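Thiamine-monophosphate kinase (PDB 6XEP) probably catalyses the ATP-dependent phosphorylation of thiamine monophosphate to thiamine diphosphate, the active form of vitamin B1. Local coordinates at residues L175-W178 with Q179-A182; D193-S196 with L197-L201; L250-H254 with A255-L259. One frame throughout, in Å; residues are numbered along the deposited sequence.

In the fold
Three local contacts show how a helix start, a helix body and a helix end are each tied together in the C-terminal part of a PurM-like kinase. Interaction 1 closes helix 170-179, interaction 2 lies within the next helix, 192-202, and interaction 3 opens helix 254-259. Centres of interactions 1 and 2 lie about 12 Å apart, those of 2 and 3 about 11 Å. Leu177 joins all three: its CD1 meets Leu197 CD1 at 3.8 Å and Leu259 CD1 at 4.1 Å. Asp193 links interactions 2 and 3, its backbone O lying 3.4 Å from Ala255 CB. The Leu175 side chain is about 7 Å from that of Asp274, a predicted substrate-binding residue; interaction 3 lies away from such sites.

Interaction 1. Residues L175-W178 with Q179-A182; sequences LRLW and QQGA. With EDO (1,2-ethanediol), chain B.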
loop_
_atom_site.group_PDB
_atom_site.type_symbol
_atom_site.label_atom_id
_atom_site.label_comp_id
_atom_site.label_asym_id
_atom_site.label_seq_id
_atom_site.Cartn_x
_atom_site.Cartn_y
_atom_site.Cartn_z
ATOM N N LEU A 175 -23.960 -12.130 -6.364
ATOM C CA LEU A 175 -22.981 -13.216 -6.438
ATOM C C LEU A 175 -23.671 -14.568 -6.570
ATOM O O LEU A 175 -23.266 -15.408 -7.386
ATOM C CB LEU A 175 -22.073 -13.194 -5.204
ATOM C CG LEU A 175 -20.785 -14.031 -5.264
ATOM C CD1 LEU A 175 -19.843 -13.478 -6.341
ATOM C CD2 LEU A 175 -20.083 -14.094 -3.909
ATOM N N ARG A 176 -24.737 -14.788 -5.796
ATOM C CA ARG A 176 -25.471 -16.050 -5.891
ATOM C C ARG A 176 -26.093 -16.230 -7.271
ATOM O O ARG A 176 -26.022 -17.318 -7.861
ATOM C CB ARG A 176 -26.554 -16.107 -4.812
ATOM C CG ARG A 176 -26.105 -16.600 -3.456
ATOM C CD ARG A 176 -27.253 -16.410 -2.485
ATOM N NE ARG A 176 -26.974 -16.883 -1.137
ATOM C CZ ARG A 176 -27.617 -17.895 -0.572
ATOM N NH1 ARG A 176 -28.560 -18.537 -1.250
ATOM N NH2 ARG A 176 -27.318 -18.266 0.666
ATOM N N LEU A 177 -26.763 -15.193 -7.779
ATOM C CA LEU A 177 -27.337 -15.291 -9.120
ATOM C C LEU A 177 -26.260 -15.567 -10.159
ATOM O O LEU A 177 -26.455 -16.387 -11.063
ATOM C CB LEU A 177 -28.104 -14.015 -9.468
ATOM C CG LEU A 177 -29.354 -13.789 -8.620
ATOM C CD1 LEU A 177 -29.848 -12.364 -8.828
ATOM C CD2 LEU A 177 -30.443 -14.785 -8.982
ATOM N N TRP A 178 -25.106 -14.917 -10.023
ATOM C CA TRP A 178 -24.005 -15.183 -10.945
ATOM C C TRP A 178 -23.537 -16.638 -10.853
ATOM O O TRP A 178 -23.334 -17.296 -11.879
ATOM C CB TRP A 178 -22.865 -14.205 -10.665
ATOM C CG TRP A 178 -21.573 -14.507 -11.362
ATOM C CD1 TRP A 178 -21.268 -14.280 -12.676
ATOM C CD2 TRP A 178 -20.398 -15.053 -10.763
ATOM N NE1 TRP A 178 -19.970 -14.679 -12.928
ATOM C CE2 TRP A 178 -19.421 -15.157 -11.768
ATOM C CE3 TRP A 178 -20.088 -15.490 -9.477
ATOM C CZ2 TRP A 178 -18.145 -15.672 -11.516
ATOM C CZ3 TRP A 178 -18.817 -15.984 -9.223
ATOM C CH2 TRP A 178 -17.864 -16.073 -10.239
ATOM N N GLN A 179 -23.409 -17.172 -9.635
ATOM C CA GLN A 179 -22.972 -18.558 -9.470
ATOM C C GLN A 179 -23.993 -19.551 -10.018
ATOM O O GLN A 179 -23.621 -20.618 -10.527
ATOM C CB GLN A 179 -22.706 -18.846 -7.995
ATOM C CG GLN A 179 -21.540 -18.062 -7.420
ATOM C CD GLN A 179 -21.545 -18.013 -5.896
ATOM O OE1 GLN A 179 -22.561 -18.276 -5.252
ATOM N NE2 GLN A 179 -20.401 -17.666 -5.314
ATOM N N GLN A 180 -25.275 -19.222 -9.921
ATOM C CA GLN A 180 -26.325 -20.070 -10.458
ATOM C C GLN A 180 -26.461 -19.935 -11.960
ATOM O O GLN A 180 -27.271 -20.659 -12.557
ATOM C CB GLN A 180 -27.655 -19.738 -9.789
ATOM C CG GLN A 180 -27.619 -19.925 -8.297
ATOM C CD GLN A 180 -28.849 -19.376 -7.610
ATOM O OE1 GLN A 180 -29.748 -18.825 -8.251
ATOM N NE2 GLN A 180 -28.901 -19.534 -6.294
ATOM N N GLY A 181 -25.698 -19.034 -12.575
ATOM C CA GLY A 181 -25.760 -18.866 -14.014
ATOM C C GLY A 181 -26.811 -17.893 -14.490
ATOM O O GLY A 181 -27.115 -17.861 -15.689
ATOM N N ALA A 182 -27.377 -17.089 -13.589
ATOM C CA ALA A 182 -28.510 -16.232 -13.924
ATOM C C ALA A 182 -28.141 -14.767 -14.109
ATOM O O ALA A 182 -29.022 -13.971 -14.458
ATOM C CB ALA A 182 -29.593 -16.339 -12.843
HETATM C C1 EDO B . -28.393 -10.499 -16.324
HETATM O O1 EDO B . -27.540 -11.368 -17.085
HETATM C C2 EDO B . -29.866 -10.734 -16.647
HETATM O O2 EDO B . -30.248 -12.054 -16.235
HETATM O O HOH W 1 -29.615 -18.675 -4.001
#
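The indole of Trp178 is met obliquely by the Gln179 side chain, whose CG lies 3.6 Å from ring atom CE3, while Leu175 O sits at the edge of the indole, in its plane. The amide plane of Gln179 is turned 38° from the ring. In the guanidinium of Arg176 the edge is taken by a water in the plane of the group, bound to NH1 and, through a weak bond, to Gln180 NE2.

With CG anti to the carbonyl carbon (chi1 -66°) and an extended chain beyond it, Gln179 runs back along the helix, bringing NE2 to 3.7 Å from Leu175 CG. Gln180 follows the same course one residue on, its CG lying 3.1 Å from Arg176 O. Across the turn, Leu177 CD2 touches Ala182 CB at 4.2 Å.

The backbone ends in a Schellman motif. Ala182 N donates to Leu177 O at 2.8 Å, and Gly181 N to Trp178 O at 3.0 Å, the latter donor standing well above the carbonyl plane. Gly181 takes up a positive phi of 88°, a left-handed backbone conformation well suited to glycine, which reverses the chain at the helix end. An ethanediol, probably from the crystallisation liquor, donates to Ala182 O.

Arg176 has its stronger partner in Asp267, through a salt bridge, and Trp178 NE1 bonds to Glu65. The carbonyls of Leu177 and Trp178 are thus met by backbone N-H groups of the turn itself, whereas the polar ends of Arg176 and Trp178 tie the helix to neighbouring parts of the chain.

Interaction 2. Residues D193-S196 with L197-L201; sequences DYES and LRLRL. With EDO (1,2-ethanediol), chain C.
Glu195 and Arg198 both start with CG anti to the backbone nitrogen (chi1 179° and -172°), and each then bends once, the glutamate at chi2 and the arginine at chi3, so that the two side chains run alongside each other and their charged ends meet. The resulting salt bridge is a side-on, two-nitrogen grip. Arg198 NE donates to Glu195 OE1 at 2.8 Å, and NH2 to OE2 at 2.9 Å. Both oxygens lie close to the guanidinium plane, but the match is uneven on the acid: OE2 uses its syn lone pair, whereas OE1 is approached from above the carboxylate plane, the two planes being 34° apart.

Leu199 flanks the pair. Its CD2 lies over one face of the guanidinium, offset toward the rim, and its CD1 approaches Glu195 OE2 to 3.7 Å. Under these side chains the helical bonds run on regularly, as from Arg198 N to Tyr194 O at 2.8 Å and from Leu199 N to Glu195 O at 3.0 Å.

Toward the start of the helix an ethanediol, probably from the crystallisation liquor, spans the backbone N and the carboxylate of Asp193: its O1 accepts from the backbone N at 2.8 Å and its O2 donates to OD2 at 2.7 Å. Its C1 lies at the edge of the Tyr194 ring.

Each partner of the salt bridge has a further bond, Glu195 OE1 from Thr189 N and Arg198 NH1 to Leu185 O. Opposite charges one helical turn apart therefore hold each other's rotation and fasten helix 192-202 to the preceding loop, and the arginine probably favours the ionised carboxylate.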
loop_
_atom_site.group_PDB
_atom_site.type_symbol
_atom_site.label_atom_id
_atom_site.label_comp_id
_atom_site.label_asym_id
_atom_site.label_seq_id
_atom_site.Cartn_x
_atom_site.Cartn_y
_atom_site.Cartn_z
ATOM N N ASP A 193 -34.074 -4.949 -11.872
ATOM C CA ASP A 193 -33.713 -5.547 -10.585
ATOM C C ASP A 193 -32.382 -6.274 -10.679
ATOM O O ASP A 193 -31.588 -6.220 -9.738
ATOM C CB ASP A 193 -34.782 -6.509 -10.076
ATOM C CG ASP A 193 -36.091 -5.813 -9.767
ATOM O OD1 ASP A 193 -36.058 -4.615 -9.416
ATOM O OD2 ASP A 193 -37.148 -6.463 -9.891
ATOM N N TYR A 194 -32.120 -6.965 -11.800
ATOM C CA TYR A 194 -30.812 -7.602 -11.946
ATOM C C TYR A 194 -29.709 -6.564 -11.994
ATOM O O TYR A 194 -28.647 -6.738 -11.381
ATOM C CB TYR A 194 -30.761 -8.465 -13.203
ATOM C CG TYR A 194 -31.539 -9.745 -13.085
ATOM C CD1 TYR A 194 -30.919 -10.922 -12.671
ATOM C CD2 TYR A 194 -32.896 -9.783 -13.384
ATOM C CE1 TYR A 194 -31.635 -12.102 -12.556
ATOM C CE2 TYR A 194 -33.617 -10.965 -13.265
ATOM C CZ TYR A 194 -32.977 -12.115 -12.856
ATOM O OH TYR A 194 -33.692 -13.284 -12.740
ATOM N N GLU A 195 -29.937 -5.477 -12.726
ATOM C CA GLU A 195 -28.903 -4.459 -12.842
ATOM C C GLU A 195 -28.625 -3.800 -11.492
ATOM O O GLU A 195 -27.469 -3.469 -11.192
ATOM C CB GLU A 195 -29.315 -3.442 -13.916
ATOM C CG GLU A 195 -28.324 -2.320 -14.124
ATOM C CD GLU A 195 -27.019 -2.767 -14.774
ATOM O OE1 GLU A 195 -26.861 -3.963 -15.114
ATOM O OE2 GLU A 195 -26.140 -1.899 -14.942
ATOM N N SER A 196 -29.658 -3.619 -10.660
ATOM C CA SER A 196 -29.457 -3.040 -9.335
ATOM C C SER A 196 -28.536 -3.915 -8.498
ATOM O O SER A 196 -27.577 -3.424 -7.893
ATOM C CB SER A 196 -30.800 -2.854 -8.621
ATOM O OG SER A 196 -31.667 -1.970 -9.319
ATOM N N LEU A 197 -28.819 -5.226 -8.453
ATOM C CA LEU A 197 -27.970 -6.131 -7.696
ATOM C C LEU A 197 -26.577 -6.179 -8.297
ATOM O O LEU A 197 -25.584 -6.199 -7.561
ATOM C CB LEU A 197 -28.577 -7.537 -7.650
ATOM C CG LEU A 197 -29.923 -7.676 -6.922
ATOM C CD1 LEU A 197 -30.351 -9.134 -6.824
ATOM C CD2 LEU A 197 -29.882 -7.027 -5.548
ATOM N N ARG A 198 -26.483 -6.199 -9.637
ATOM C CA ARG A 198 -25.175 -6.280 -10.286
ATOM C C ARG A 198 -24.279 -5.136 -9.837
ATOM O O ARG A 198 -23.106 -5.341 -9.503
ATOM C CB ARG A 198 -25.327 -6.270 -11.812
ATOM C CG ARG A 198 -24.015 -6.555 -12.566
ATOM C CD ARG A 198 -24.158 -6.472 -14.092
ATOM N NE ARG A 198 -24.319 -5.095 -14.588
ATOM C CZ ARG A 198 -23.331 -4.343 -15.075
ATOM N NH1 ARG A 198 -22.094 -4.821 -15.151
ATOM N NH2 ARG A 198 -23.581 -3.110 -15.504
ATOM N N LEU A 199 -24.824 -3.919 -9.795
ATOM C CA LEU A 199 -24.012 -2.763 -9.424
ATOM C C LEU A 199 -23.742 -2.673 -7.921
ATOM O O LEU A 199 -22.762 -2.034 -7.516
ATOM C CB LEU A 199 -24.683 -1.482 -9.919
ATOM C CG LEU A 199 -24.642 -1.321 -11.444
ATOM C CD1 LEU A 199 -25.255 -0.006 -11.858
ATOM C CD2 LEU A 199 -23.218 -1.404 -11.919
ATOM N N ARG A 200 -24.574 -3.288 -7.082
ATOM C CA ARG A 200 -24.219 -3.363 -5.664
ATOM C C ARG A 200 -23.023 -4.277 -5.432
ATOM O O ARG A 200 -22.211 -4.015 -4.537
ATOM C CB ARG A 200 -25.420 -3.830 -4.844
ATOM C CG ARG A 200 -26.545 -2.800 -4.791
ATOM C CD ARG A 200 -26.206 -1.659 -3.847
ATOM N NE ARG A 200 -26.385 -2.038 -2.437
ATOM C CZ ARG A 200 -25.793 -1.417 -1.425
ATOM N NH1 ARG A 200 -24.974 -0.391 -1.664
ATOM N NH2 ARG A 200 -26.022 -1.818 -0.173
ATOM N N LEU A 201 -22.892 -5.348 -6.223
ATOM C CA LEU A 201 -21.699 -6.179 -6.137
ATOM C C LEU A 201 -20.504 -5.472 -6.764
ATOM O O LEU A 201 -19.404 -5.464 -6.195
ATOM C CB LEU A 201 -21.939 -7.528 -6.830
ATOM C CG LEU A 201 -20.714 -8.458 -6.893
ATOM C CD1 LEU A 201 -20.174 -8.778 -5.503
ATOM C CD2 LEU A 201 -21.018 -9.740 -7.657
HETATM C C1 EDO C . -35.870 -7.273 -13.365
HETATM O O1 EDO C . -36.432 -5.972 -13.093
HETATM C C2 EDO C . -36.889 -8.389 -13.134
HETATM O O2 EDO C . -37.362 -8.422 -11.775
#

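Interaction 3. Residues L250-H254 with A255-L259; sequences LPISH and ALREL
The chain passes from extended angles at Ile252 and Ser253 (psi 160° at the serine) straight into helix at His254, and Arg257 N donates to Ser253 O at 3.0 Å. Ser253 OG stands between its own backbone N and carbonyl carbon (chi1 72°), where it accepts from Leu256 N at 3.1 Å in a fairly straight bond; the same hydroxyl is hydrogen-bonded to Asp170 of helix 170-179.

Ile252 covers the first turn. Its CG2 meets Leu256 CD2 at 4.0 Å and also lies over the centre of one guanidinium face of Arg257, whose NH2 comes within 3.7 Å of Ile252 CB. At the guanidinium edge a water, weakly held by NH2, accepts from Ile252 N.

His254 and Glu258 lie side by side with their planes 20° apart, NE2 and OE2 being 4.1 Å from each other, not in contact. A second water donates to Glu258 OE2 at 2.6 Å and to His254 O, and sits over one face of the imidazole, toward its rim.

Ser253 is thus a serine N-cap, its side chain accepting from the third residue after it (N3), and with Ile252 packing on Leu256 alongside it opens helix 254-259 of the PurM-like C-terminal domain.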
loop_
_atom_site.group_PDB
_atom_site.type_symbol
_atom_site.label_atom_id
_atom_site.label_comp_id
_atom_site.label_asym_id
_atom_site.label_seq_id
_atom_site.Cartn_x
_atom_site.Cartn_y
_atom_site.Cartn_z
ATOM N N LEU A 250 -34.434 -5.890 9.052
ATOM C CA LEU A 250 -33.281 -5.612 8.216
ATOM C C LEU A 250 -33.723 -4.914 6.926
ATOM O O LEU A 250 -34.765 -5.266 6.359
ATOM C CB LEU A 250 -32.559 -6.917 7.884
ATOM C CG LEU A 250 -31.914 -7.670 9.050
ATOM C CD1 LEU A 250 -31.254 -8.941 8.531
ATOM C CD2 LEU A 250 -30.911 -6.782 9.766
ATOM N N PRO A 251 -32.963 -3.910 6.439
ATOM C CA PRO A 251 -33.311 -3.238 5.180
ATOM C C PRO A 251 -32.948 -4.106 3.983
ATOM O O PRO A 251 -31.775 -4.318 3.678
ATOM C CB PRO A 251 -32.466 -1.953 5.231
ATOM C CG PRO A 251 -31.278 -2.340 6.039
ATOM C CD PRO A 251 -31.840 -3.241 7.114
ATOM N N ILE A 252 -33.967 -4.590 3.287
ATOM C CA ILE A 252 -33.770 -5.476 2.151
ATOM C C ILE A 252 -34.295 -4.762 0.914
ATOM O O ILE A 252 -35.440 -4.281 0.900
ATOM C CB ILE A 252 -34.447 -6.842 2.391
ATOM C CG1 ILE A 252 -33.672 -7.583 3.488
ATOM C CG2 ILE A 252 -34.475 -7.676 1.118
ATOM C CD1 ILE A 252 -34.314 -8.836 4.005
ATOM N N SER A 253 -33.451 -4.671 -0.113
ATOM C CA SER A 253 -33.812 -3.897 -1.289
ATOM C C SER A 253 -34.953 -4.557 -2.054
ATOM O O SER A 253 -35.234 -5.753 -1.910
ATOM C CB SER A 253 -32.607 -3.720 -2.211
ATOM O OG SER A 253 -32.284 -4.937 -2.856
ATOM N N HIS A 254 -35.625 -3.741 -2.870
ATOM C CA HIS A 254 -36.654 -4.255 -3.765
ATOM C C HIS A 254 -36.116 -5.412 -4.595
ATOM O O HIS A 254 -36.730 -6.484 -4.670
ATOM C CB HIS A 254 -37.144 -3.128 -4.672
ATOM C CG HIS A 254 -38.213 -3.542 -5.629
ATOM N ND1 HIS A 254 -39.546 -3.582 -5.279
ATOM C CD2 HIS A 254 -38.151 -3.920 -6.929
ATOM C CE1 HIS A 254 -40.259 -3.971 -6.322
ATOM N NE2 HIS A 254 -39.436 -4.186 -7.334
ATOM N N ALA A 255 -34.952 -5.207 -5.216
ATOM C CA ALA A 255 -34.410 -6.203 -6.135
ATOM C C ALA A 255 -34.061 -7.498 -5.415
ATOM O O ALA A 255 -34.325 -8.592 -5.931
ATOM C CB ALA A 255 -33.184 -5.636 -6.850
ATOM N N LEU A 256 -33.458 -7.394 -4.230
ATOM C CA LEU A 256 -33.097 -8.597 -3.491
ATOM C C LEU A 256 -34.344 -9.375 -3.112
ATOM O O LEU A 256 -34.409 -10.590 -3.309
ATOM C CB LEU A 256 -32.277 -8.232 -2.255
ATOM C CG LEU A 256 -31.723 -9.451 -1.499
ATOM C CD1 LEU A 256 -30.828 -10.272 -2.426
ATOM C CD2 LEU A 256 -30.950 -9.058 -0.244
ATOM N N ARG A 257 -35.367 -8.682 -2.620
ATOM C CA ARG A 257 -36.602 -9.377 -2.282
ATOM C C ARG A 257 -37.272 -9.964 -3.524
ATOM O O ARG A 257 -37.859 -11.050 -3.453
ATOM C CB ARG A 257 -37.546 -8.425 -1.545
ATOM C CG ARG A 257 -38.280 -9.091 -0.404
ATOM C CD ARG A 257 -39.281 -8.161 0.257
ATOM N NE ARG A 257 -38.729 -7.323 1.326
ATOM C CZ ARG A 257 -38.435 -7.752 2.554
ATOM N NH1 ARG A 257 -38.585 -9.031 2.878
ATOM N NH2 ARG A 257 -37.970 -6.905 3.458
ATOM N N GLU A 258 -37.158 -9.289 -4.675
ATOM C CA GLU A 258 -37.832 -9.758 -5.881
ATOM C C GLU A 258 -37.141 -10.969 -6.503
ATOM O O GLU A 258 -37.816 -11.854 -7.039
ATOM C CB GLU A 258 -37.923 -8.630 -6.905
ATOM C CG GLU A 258 -38.888 -8.900 -8.022
ATOM C CD GLU A 258 -40.338 -8.751 -7.589
ATOM O OE1 GLU A 258 -41.217 -9.346 -8.244
ATOM O OE2 GLU A 258 -40.597 -8.034 -6.594
ATOM N N LEU A 259 -35.807 -11.032 -6.453
ATOM C CA LEU A 259 -35.063 -12.007 -7.241
ATOM C C LEU A 259 -34.582 -13.208 -6.443
ATOM O O LEU A 259 -34.230 -14.230 -7.047
ATOM C CB LEU A 259 -33.853 -11.339 -7.905
ATOM C CG LEU A 259 -34.182 -10.288 -8.968
ATOM C CD1 LEU A 259 -32.906 -9.737 -9.588
ATOM C CD2 LEU A 259 -35.127 -10.852 -10.029
HETATM O O HOH W 2 -36.569 -3.934 3.887
HETATM O O HOH W 3 -39.498 -6.958 -4.465
#